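Local coordinates for erythromycin dehydratase (Saccharopolyspora erythraea, PDB 3EL6), which probably catalyses the removal of water from a beta-hydroxyacyl intermediate to give an unsaturated chain during erythromycin polyketide assembly, at residues G56-D61 against A114-S119; V81-A86 against E99-Q104; L103-V108 against Q146-A151. All coordinates share one frame; numbering follows the deposited sequence.

How the contacts relate
Contact 2 is the core member of the set, all aliphatic, and seats helix 79-93 against strand 97-103, where the two halves of the double hotdog meet. Contact 1, also buried, is a backbone pairing of strands 52-58 and 114-123, greasy where it faces the same helix and charged where R57 reaches toward the second subunit. Contact 3 lies nearer the surface and is the most polar; it takes up strand 97-103 as it leaves contact 2 and pins the following loop to strand 148-156. L103 and Q104 belong to both contacts 2 and 3, while L107 and W147 of contact 3 pack on the strand 114-123 of contact 1.

Contact 1 (G56-D61 against A114-S119); sequences GRLSTD and ALLRMS
R57 and L115 stand side by side as an antiparallel non-hydrogen-bonded pair, their side chains on the same face. With CG anti to the backbone N (chi1 -167°), the arginine starts out over the neighbouring strand: CB and then CG pass A114 O, CG at 3.4 Å. CD runs alongside the leucine, 4.1 Å from L115 CD2, and the bend at chi3 brings the guanidinium round so that this methyl sits at its edge, doubtfully close to NE and NH2. NH2 bonds to S28 O of the second subunit, and NE has a long, weak ion pair with D138.

On the other face L58 crosses L116 at about a right angle. L58 CD1 and L116 CD1 are 3.4 Å apart, a closeness that may reflect the modelling of L58, whose torsions fit no common rotamer. Four backbone bonds flank the R57-L115 pair: G56 and L116 exchange two, L58 and A114 the others. A114 O takes L58 N in its carbonyl plane at 2.9 Å. Leucines suit the face turned to helix 79-93, where V81 and L85 cover them; a long arginine suits the other, because its aliphatic stem can run beside L115 while its charged end serves the dimer interface.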
loop_
_atom_site.group_PDB
_atom_site.type_symbol
_atom_site.label_atom_id
_atom_site.label_comp_id
_atom_site.label_asym_id
_atom_site.label_seq_id
_atom_site.Cartn_x
_atom_site.Cartn_y
_atom_site.Cartn_z
ATOM N N GLY A 56 10.763 4.327 -2.762
ATOM C CA GLY A 56 12.176 4.757 -2.685
ATOM C C GLY A 56 12.526 5.618 -3.882
ATOM O O GLY A 56 11.652 6.008 -4.687
ATOM N N ARG A 57 13.810 5.924 -4.027
ATOM C CA ARG A 57 14.236 6.886 -5.031
ATOM C C ARG A 57 15.669 6.565 -5.273
ATOM O O ARG A 57 16.348 6.222 -4.324
ATOM C CB ARG A 57 14.116 8.278 -4.442
ATOM C CG ARG A 57 14.226 9.398 -5.461
ATOM C CD ARG A 57 13.709 10.769 -4.839
ATOM N NE ARG A 57 12.233 10.804 -4.677
ATOM C CZ ARG A 57 11.551 11.180 -3.579
ATOM N NH1 ARG A 57 12.180 11.584 -2.484
ATOM N NH2 ARG A 57 10.220 11.142 -3.566
ATOM N N LEU A 58 16.078 6.620 -6.525
ATOM C CA LEU A 58 17.464 6.380 -6.968
ATOM C C LEU A 58 17.925 7.680 -7.618
ATOM O O LEU A 58 17.178 8.282 -8.387
ATOM C CB LEU A 58 17.463 5.348 -8.100
ATOM C CG LEU A 58 17.959 3.962 -7.756
ATOM C CD1 LEU A 58 17.723 3.682 -6.303
ATOM C CD2 LEU A 58 17.289 2.974 -8.642
ATOM N N SER A 59 19.180 8.074 -7.413
ATOM C CA SER A 59 19.715 9.174 -8.216
ATOM C C SER A 59 21.239 9.128 -8.162
ATOM O O SER A 59 21.799 8.681 -7.177
ATOM C CB SER A 59 19.275 10.502 -7.653
ATOM O OG SER A 59 19.849 10.674 -6.367
ATOM N N THR A 60 21.889 9.558 -9.230
ATOM C CA THR A 60 23.366 9.612 -9.213
ATOM C C THR A 60 23.909 10.526 -8.131
ATOM O O THR A 60 25.013 10.315 -7.619
ATOM C CB THR A 60 23.904 9.979 -10.576
ATOM O OG1 THR A 60 23.275 11.192 -11.002
ATOM C CG2 THR A 60 23.533 8.950 -11.591
ATOM N N ASP A 61 23.147 11.532 -7.708
ATOM C CA ASP A 61 23.650 12.390 -6.654
ATOM C C ASP A 61 23.835 11.629 -5.384
ATOM O O ASP A 61 24.864 11.775 -4.712
ATOM C CB ASP A 61 22.734 13.619 -6.390
ATOM C CG ASP A 61 22.830 14.678 -7.482
ATOM O OD1 ASP A 61 23.760 14.634 -8.336
ATOM O OD2 ASP A 61 21.961 15.581 -7.487
ATOM N N ALA A 114 15.069 8.710 -10.288
ATOM C CA ALA A 114 13.889 7.878 -10.551
ATOM C C ALA A 114 13.219 7.544 -9.242
ATOM O O ALA A 114 13.901 7.393 -8.209
ATOM C CB ALA A 114 14.314 6.590 -11.294
ATOM N N LEU A 115 11.879 7.502 -9.232
ATOM C CA LEU A 115 11.165 7.000 -8.074
ATOM C C LEU A 115 11.010 5.508 -8.285
ATOM O O LEU A 115 10.923 5.033 -9.421
ATOM C CB LEU A 115 9.765 7.669 -7.968
ATOM C CG LEU A 115 9.803 9.156 -7.708
ATOM C CD1 LEU A 115 8.462 9.859 -8.049
ATOM C CD2 LEU A 115 10.123 9.344 -6.268
ATOM N N LEU A 116 10.910 4.772 -7.183
ATOM C CA LEU A 116 10.773 3.323 -7.191
ATOM C C LEU A 116 9.562 2.990 -6.323
ATOM O O LEU A 116 9.272 3.690 -5.320
ATOM C CB LEU A 116 11.975 2.684 -6.470
ATOM C CG LEU A 116 13.284 3.003 -7.172
ATOM C CD1 LEU A 116 14.467 2.651 -6.179
ATOM C CD2 LEU A 116 13.308 2.251 -8.463
ATOM N N ARG A 117 8.846 1.943 -6.715
ATOM C CA ARG A 117 7.700 1.477 -5.898
ATOM C C ARG A 117 7.624 -0.037 -6.022
ATOM O O ARG A 117 7.602 -0.585 -7.139
ATOM C CB ARG A 117 6.431 2.212 -6.377
ATOM C CG ARG A 117 5.083 1.737 -5.763
ATOM C CD ARG A 117 4.433 2.555 -4.634
ATOM N NE ARG A 117 4.797 3.920 -4.306
ATOM C CZ ARG A 117 4.003 4.957 -4.502
ATOM N NH1 ARG A 117 2.810 4.786 -5.114
ATOM N NH2 ARG A 117 4.395 6.172 -4.152
ATOM N N MET A 118 7.650 -0.754 -4.887
ATOM C CA MET A 118 7.504 -2.195 -4.903
ATOM C C MET A 118 6.205 -2.538 -4.183
ATOM O O MET A 118 5.909 -1.929 -3.176
ATOM C CB MET A 118 8.664 -2.894 -4.166
ATOM C CG MET A 118 9.964 -2.856 -4.898
ATOM S SD MET A 118 11.052 -3.863 -3.910
ATOM C CE MET A 118 11.297 -2.840 -2.440
ATOM N N SER A 119 5.407 -3.428 -4.759
ATOM C CA SER A 119 4.152 -3.872 -4.138
ATOM C C SER A 119 4.234 -5.357 -3.931
ATOM O O SER A 119 4.521 -6.078 -4.881
ATOM C CB SER A 119 2.934 -3.630 -5.067
ATOM O OG SER A 119 2.991 -2.315 -5.608
#

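Contact 2 (V81-A86 against E99-Q104); sequences VLVDLA and EELVLQ
One methyl, CD2 of L101, does most of the work where the strand meets helix 79-93: it sits 3.8 Å from V83 CG2, 3.9 Å from L82 O and 4.4 Å from A86 CB. The CB of L101 already points at the helix, and CG, anti to the backbone N (chi1 -170°), continues that way. V83 meets the methyl with its CA and with CG2. Its CG1 is the methyl anti to the backbone N, leaving CG2, beside that N, to touch the leucine, and the two side chains cross obliquely.

Two residues along the strand, L103 has the other leucine rotamer, with CG beside the backbone N (chi1 -58°). L82 has the same one, and L103 CD2 rests on L82 CD1 at 3.9 Å and on L82 CB at a similar distance. No hydrogen bond links the segments, whose axes lie 9.8 Å apart and run in roughly opposite directions, at 148°. Branched aliphatics fill that gap, and the small side chain of A86 lets L101 CD2 lie over the helix turn between it and V83.

This is helix-on-sheet packing in the double hotdog fold, at the seam of its halves. Strand 97-103 lies between strands 148-156 and 251-259; W254 of the latter touches V83 and L103. V83 also meets L230 of helix 227-235, while D84, turned away from the strand, bonds to H37 and F225.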
loop_
_atom_site.group_PDB
_atom_site.type_symbol
_atom_site.label_atom_id
_atom_site.label_comp_id
_atom_site.label_asym_id
_atom_site.label_seq_id
_atom_site.Cartn_x
_atom_site.Cartn_y
_atom_site.Cartn_z
ATOM N N VAL A 81 20.096 -4.035 -8.805
ATOM C CA VAL A 81 19.450 -3.098 -7.890
ATOM C C VAL A 81 18.011 -3.594 -7.561
ATOM O O VAL A 81 17.537 -3.480 -6.401
ATOM C CB VAL A 81 19.420 -1.660 -8.526
ATOM C CG1 VAL A 81 18.482 -0.687 -7.741
ATOM C CG2 VAL A 81 20.889 -1.138 -8.521
ATOM N N LEU A 82 17.318 -4.024 -8.589
ATOM C CA LEU A 82 15.928 -4.493 -8.404
ATOM C C LEU A 82 15.943 -5.796 -7.646
ATOM O O LEU A 82 15.037 -6.063 -6.867
ATOM C CB LEU A 82 15.231 -4.658 -9.753
ATOM C CG LEU A 82 15.184 -3.342 -10.560
ATOM C CD1 LEU A 82 14.230 -3.480 -11.820
ATOM C CD2 LEU A 82 14.861 -2.104 -9.691
ATOM N N VAL A 83 16.950 -6.652 -7.873
ATOM C CA VAL A 83 17.005 -7.941 -7.146
ATOM C C VAL A 83 17.255 -7.671 -5.648
ATOM O O VAL A 83 16.608 -8.237 -4.750
ATOM C CB VAL A 83 18.122 -8.867 -7.732
ATOM C CG1 VAL A 83 18.412 -10.146 -6.818
ATOM C CG2 VAL A 83 17.786 -9.234 -9.176
ATOM N N ASP A 84 18.187 -6.776 -5.340
ATOM C CA ASP A 84 18.479 -6.477 -3.921
ATOM C C ASP A 84 17.249 -5.850 -3.274
ATOM O O ASP A 84 16.857 -6.201 -2.181
ATOM C CB ASP A 84 19.712 -5.505 -3.833
ATOM C CG ASP A 84 19.798 -4.829 -2.466
ATOM O OD1 ASP A 84 19.967 -5.539 -1.430
ATOM O OD2 ASP A 84 19.602 -3.590 -2.412
ATOM N N LEU A 85 16.573 -4.958 -3.999
ATOM C CA LEU A 85 15.385 -4.314 -3.388
ATOM C C LEU A 85 14.302 -5.380 -3.125
ATOM O O LEU A 85 13.637 -5.337 -2.125
ATOM C CB LEU A 85 14.841 -3.238 -4.343
ATOM C CG LEU A 85 15.577 -1.877 -4.195
ATOM C CD1 LEU A 85 15.151 -1.052 -5.367
ATOM C CD2 LEU A 85 15.269 -1.173 -2.894
ATOM N N ALA A 86 14.151 -6.328 -4.037
ATOM C CA ALA A 86 13.136 -7.386 -3.857
ATOM C C ALA A 86 13.483 -8.307 -2.695
ATOM O O ALA A 86 12.603 -8.732 -1.975
ATOM C CB ALA A 86 12.993 -8.218 -5.177
ATOM N N GLU A 99 11.904 -16.374 -5.260
ATOM C CA GLU A 99 11.704 -17.550 -6.058
ATOM C C GLU A 99 11.903 -17.274 -7.540
ATOM O O GLU A 99 12.494 -18.068 -8.254
ATOM C CB GLU A 99 10.303 -18.114 -5.826
ATOM C CG GLU A 99 10.050 -19.282 -6.710
ATOM C CD GLU A 99 8.853 -20.042 -6.237
ATOM O OE1 GLU A 99 8.992 -20.762 -5.222
ATOM O OE2 GLU A 99 7.796 -19.907 -6.903
ATOM N N GLU A 100 11.435 -16.137 -8.019
ATOM C CA GLU A 100 11.818 -15.676 -9.364
ATOM C C GLU A 100 11.727 -14.170 -9.415
ATOM O O GLU A 100 10.900 -13.560 -8.698
ATOM C CB GLU A 100 10.805 -16.265 -10.354
ATOM C CG GLU A 100 10.758 -15.647 -11.731
ATOM C CD GLU A 100 9.582 -16.181 -12.569
ATOM O OE1 GLU A 100 8.413 -15.966 -12.150
ATOM O OE2 GLU A 100 9.824 -16.800 -13.648
ATOM N N LEU A 101 12.601 -13.557 -10.209
ATOM C CA LEU A 101 12.405 -12.133 -10.598
ATOM C C LEU A 101 12.744 -12.003 -12.044
ATOM O O LEU A 101 13.867 -12.400 -12.483
ATOM C CB LEU A 101 13.266 -11.205 -9.720
ATOM C CG LEU A 101 12.879 -9.728 -9.943
ATOM C CD1 LEU A 101 11.549 -9.434 -9.238
ATOM C CD2 LEU A 101 14.005 -8.857 -9.419
ATOM N N VAL A 102 11.779 -11.505 -12.826
ATOM C CA VAL A 102 11.974 -11.343 -14.255
ATOM C C VAL A 102 12.057 -9.853 -14.524
ATOM O O VAL A 102 11.168 -9.071 -14.120
ATOM C CB VAL A 102 10.810 -11.960 -15.032
ATOM C CG1 VAL A 102 11.013 -11.753 -16.529
ATOM C CG2 VAL A 102 10.750 -13.428 -14.710
ATOM N N LEU A 103 13.153 -9.448 -15.134
ATOM C CA LEU A 103 13.399 -8.065 -15.386
ATOM C C LEU A 103 12.870 -7.676 -16.759
ATOM O O LEU A 103 13.196 -8.289 -17.773
ATOM C CB LEU A 103 14.908 -7.822 -15.270
ATOM C CG LEU A 103 15.455 -8.225 -13.874
ATOM C CD1 LEU A 103 16.945 -8.497 -13.879
ATOM C CD2 LEU A 103 15.155 -7.164 -12.829
ATOM N N GLN A 104 12.078 -6.634 -16.813
ATOM C CA GLN A 104 11.683 -6.117 -18.097
ATOM C C GLN A 104 12.707 -5.051 -18.474
ATOM O O GLN A 104 13.871 -5.075 -18.041
ATOM C CB GLN A 104 10.228 -5.590 -18.014
ATOM C CG GLN A 104 9.166 -6.745 -18.089
ATOM C CD GLN A 104 8.670 -7.348 -16.715
ATOM O OE1 GLN A 104 8.867 -8.542 -16.443
ATOM N NE2 GLN A 104 7.978 -6.538 -15.900
#

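Contact 3 (L103-V108 against Q146-A151); sequences LQRPLV and QWSQHA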
loop_
_atom_site.group_PDB
_atom_site.type_symbol
_atom_site.label_atom_id
_atom_site.label_comp_id
_atom_site.label_asym_id
_atom_site.label_seq_id
_atom_site.Cartn_x
_atom_site.Cartn_y
_atom_site.Cartn_z
ATOM N N LEU A 103 13.153 -9.448 -15.134
ATOM C CA LEU A 103 13.399 -8.065 -15.386
ATOM C C LEU A 103 12.870 -7.676 -16.759
ATOM O O LEU A 103 13.196 -8.289 -17.773
ATOM C CB LEU A 103 14.908 -7.822 -15.270
ATOM C CG LEU A 103 15.455 -8.225 -13.874
ATOM C CD1 LEU A 103 16.945 -8.497 -13.879
ATOM C CD2 LEU A 103 15.155 -7.164 -12.829
ATOM N N GLN A 104 12.078 -6.634 -16.813
ATOM C CA GLN A 104 11.683 -6.117 -18.097
ATOM C C GLN A 104 12.707 -5.051 -18.474
ATOM O O GLN A 104 13.871 -5.075 -18.041
ATOM C CB GLN A 104 10.228 -5.590 -18.014
ATOM C CG GLN A 104 9.166 -6.745 -18.089
ATOM C CD GLN A 104 8.670 -7.348 -16.715
ATOM O OE1 GLN A 104 8.867 -8.542 -16.443
ATOM N NE2 GLN A 104 7.978 -6.538 -15.900
ATOM N N ARG A 105 12.291 -4.116 -19.289
ATOM C CA ARG A 105 13.074 -2.943 -19.570
ATOM C C ARG A 105 13.936 -2.465 -18.407
ATOM O O ARG A 105 13.442 -2.235 -17.289
ATOM C CB ARG A 105 12.102 -1.843 -19.922
ATOM C CG ARG A 105 10.752 -2.104 -19.280
ATOM C CD ARG A 105 9.686 -1.535 -20.146
ATOM N NE ARG A 105 9.859 -0.089 -20.194
ATOM C CZ ARG A 105 9.584 0.671 -19.148
ATOM N NH1 ARG A 105 9.752 1.990 -19.221
ATOM N NH2 ARG A 105 9.138 0.076 -18.031
ATOM N N PRO A 106 15.232 -2.324 -18.664
ATOM C CA PRO A 106 16.109 -1.693 -17.690
ATOM C C PRO A 106 15.645 -0.275 -17.457
ATOM O O PRO A 106 14.967 0.307 -18.291
ATOM C CB PRO A 106 17.491 -1.728 -18.361
ATOM C CG PRO A 106 17.198 -1.998 -19.781
ATOM C CD PRO A 106 15.985 -2.888 -19.778
ATOM N N LEU A 107 15.923 0.237 -16.282
ATOM C CA LEU A 107 15.538 1.568 -15.932
ATOM C C LEU A 107 16.640 2.439 -16.537
ATOM O O LEU A 107 17.829 2.200 -16.300
ATOM C CB LEU A 107 15.559 1.664 -14.416
ATOM C CG LEU A 107 14.547 2.476 -13.616
ATOM C CD1 LEU A 107 14.779 2.358 -12.109
ATOM C CD2 LEU A 107 14.517 3.921 -14.076
ATOM N N VAL A 108 16.256 3.432 -17.318
ATOM C CA VAL A 108 17.218 4.366 -17.871
ATOM C C VAL A 108 17.279 5.598 -16.999
ATOM O O VAL A 108 16.268 6.295 -16.817
ATOM C CB VAL A 108 16.858 4.794 -19.304
ATOM C CG1 VAL A 108 17.877 5.760 -19.805
ATOM C CG2 VAL A 108 16.819 3.590 -20.212
ATOM N N GLN A 146 4.594 8.957 -13.283
ATOM C CA GLN A 146 4.259 8.163 -14.448
ATOM C C GLN A 146 4.846 6.766 -14.354
ATOM O O GLN A 146 5.784 6.420 -15.077
ATOM C CB GLN A 146 4.731 8.889 -15.705
ATOM C CG GLN A 146 3.995 10.262 -15.810
ATOM C CD GLN A 146 4.350 11.093 -17.069
ATOM O OE1 GLN A 146 4.999 10.627 -18.012
ATOM N NE2 GLN A 146 3.861 12.312 -17.091
ATOM N N TRP A 147 4.284 5.943 -13.476
ATOM C CA TRP A 147 4.807 4.598 -13.234
ATOM C C TRP A 147 4.847 3.730 -14.455
ATOM O O TRP A 147 3.906 3.743 -15.251
ATOM C CB TRP A 147 3.960 3.903 -12.164
ATOM C CG TRP A 147 3.914 4.660 -10.839
ATOM C CD1 TRP A 147 2.834 5.277 -10.243
ATOM C CD2 TRP A 147 4.996 4.771 -9.926
ATOM N NE1 TRP A 147 3.202 5.785 -8.996
ATOM C CE2 TRP A 147 4.540 5.513 -8.806
ATOM C CE3 TRP A 147 6.327 4.317 -9.962
ATOM C CZ2 TRP A 147 5.375 5.812 -7.710
ATOM C CZ3 TRP A 147 7.153 4.643 -8.914
ATOM C CH2 TRP A 147 6.683 5.353 -7.790
ATOM N N SER A 148 5.937 2.974 -14.606
ATOM C CA SER A 148 6.049 1.933 -15.595
ATOM C C SER A 148 6.556 0.688 -14.864
ATOM O O SER A 148 7.358 0.813 -13.960
ATOM C CB SER A 148 7.117 2.288 -16.639
ATOM O OG SER A 148 6.919 1.450 -17.770
ATOM N N GLN A 149 6.140 -0.484 -15.306
ATOM C CA GLN A 149 6.558 -1.727 -14.641
ATOM C C GLN A 149 7.936 -2.167 -15.125
ATOM O O GLN A 149 8.152 -2.214 -16.340
ATOM C CB GLN A 149 5.586 -2.858 -14.909
ATOM C CG GLN A 149 5.975 -4.093 -14.112
ATOM C CD GLN A 149 4.964 -5.155 -14.186
ATOM O OE1 GLN A 149 5.249 -6.271 -14.618
ATOM N NE2 GLN A 149 3.767 -4.848 -13.728
ATOM N N HIS A 150 8.872 -2.448 -14.211
ATOM C CA HIS A 150 10.212 -2.883 -14.648
ATOM C C HIS A 150 10.540 -4.330 -14.282
ATOM O O HIS A 150 11.393 -4.956 -14.943
ATOM C CB HIS A 150 11.306 -1.957 -14.122
ATOM C CG HIS A 150 11.351 -0.663 -14.873
ATOM N ND1 HIS A 150 12.099 -0.496 -16.018
ATOM C CD2 HIS A 150 10.685 0.502 -14.675
ATOM C CE1 HIS A 150 11.890 0.726 -16.498
ATOM N NE2 HIS A 150 11.037 1.352 -15.701
ATOM N N ALA A 151 9.868 -4.866 -13.256
ATOM C CA ALA A 151 10.138 -6.270 -12.871
ATOM C C ALA A 151 8.915 -6.855 -12.185
ATOM O O ALA A 151 8.129 -6.118 -11.606
ATOM C CB ALA A 151 11.311 -6.341 -11.934
HETATM O O HOH W 1 13.892 -3.782 -15.501
#
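The H150 imidazole is held by the loop R105-L107. Its ND1-H bonds to R105 O at 2.5 Å, a doubtfully short length; R105 O lies close to the ring plane, whereas ND1 stands above the plane of the R105 carbonyl. L107 CG sits over the centre of one face in a CH-pi contact, 4.3 Å from the H150 centroid. The opposite face carries the R105 guanidinium, tilted by 31° and displaced toward the rim, with R105 NH2 lying 3.2 Å from H150 CE1. A flat ring with an N-H at its edge suits this slot, since it can be sandwiched and tethered at once. With CG beside the backbone N (chi1 -75°) and the ring plane nearly square to the plane through CA, CB and CG, H150 meets both R105 and L107. Its own carbonyl takes a short bond from Q104 N, and a water 2.8 Å from H150 O can donate to it while also lying by R105 O. Beyond, L103 pairs with A151, and L103 CD2 touches A151 CB.

The outer side is polar, weakly bonded and solvent-facing. Q104 NE2 and Q149 OE1 are 3.0 Å apart, their amide planes 57° askew. R105, bent at chi2 and chi3, bonds weakly from NH2 to Q149 O; its very close approach to S148 OG is doubtful. Long polar chains such as Q104, R105 and Q149 fit this border, though lattice contacts may influence their conformations.

Opposite V133 of strand 129-137, H150 and A151 share one position, forming a classic beta bulge. L82 of helix 79-93 covers H150 and A151, and L107 packs on A114 and L116. The contact thus fastens the loop leaving strand 97-103 to the start of strand 148-156, with the helix on the sheet face and strand 129-137 alongside.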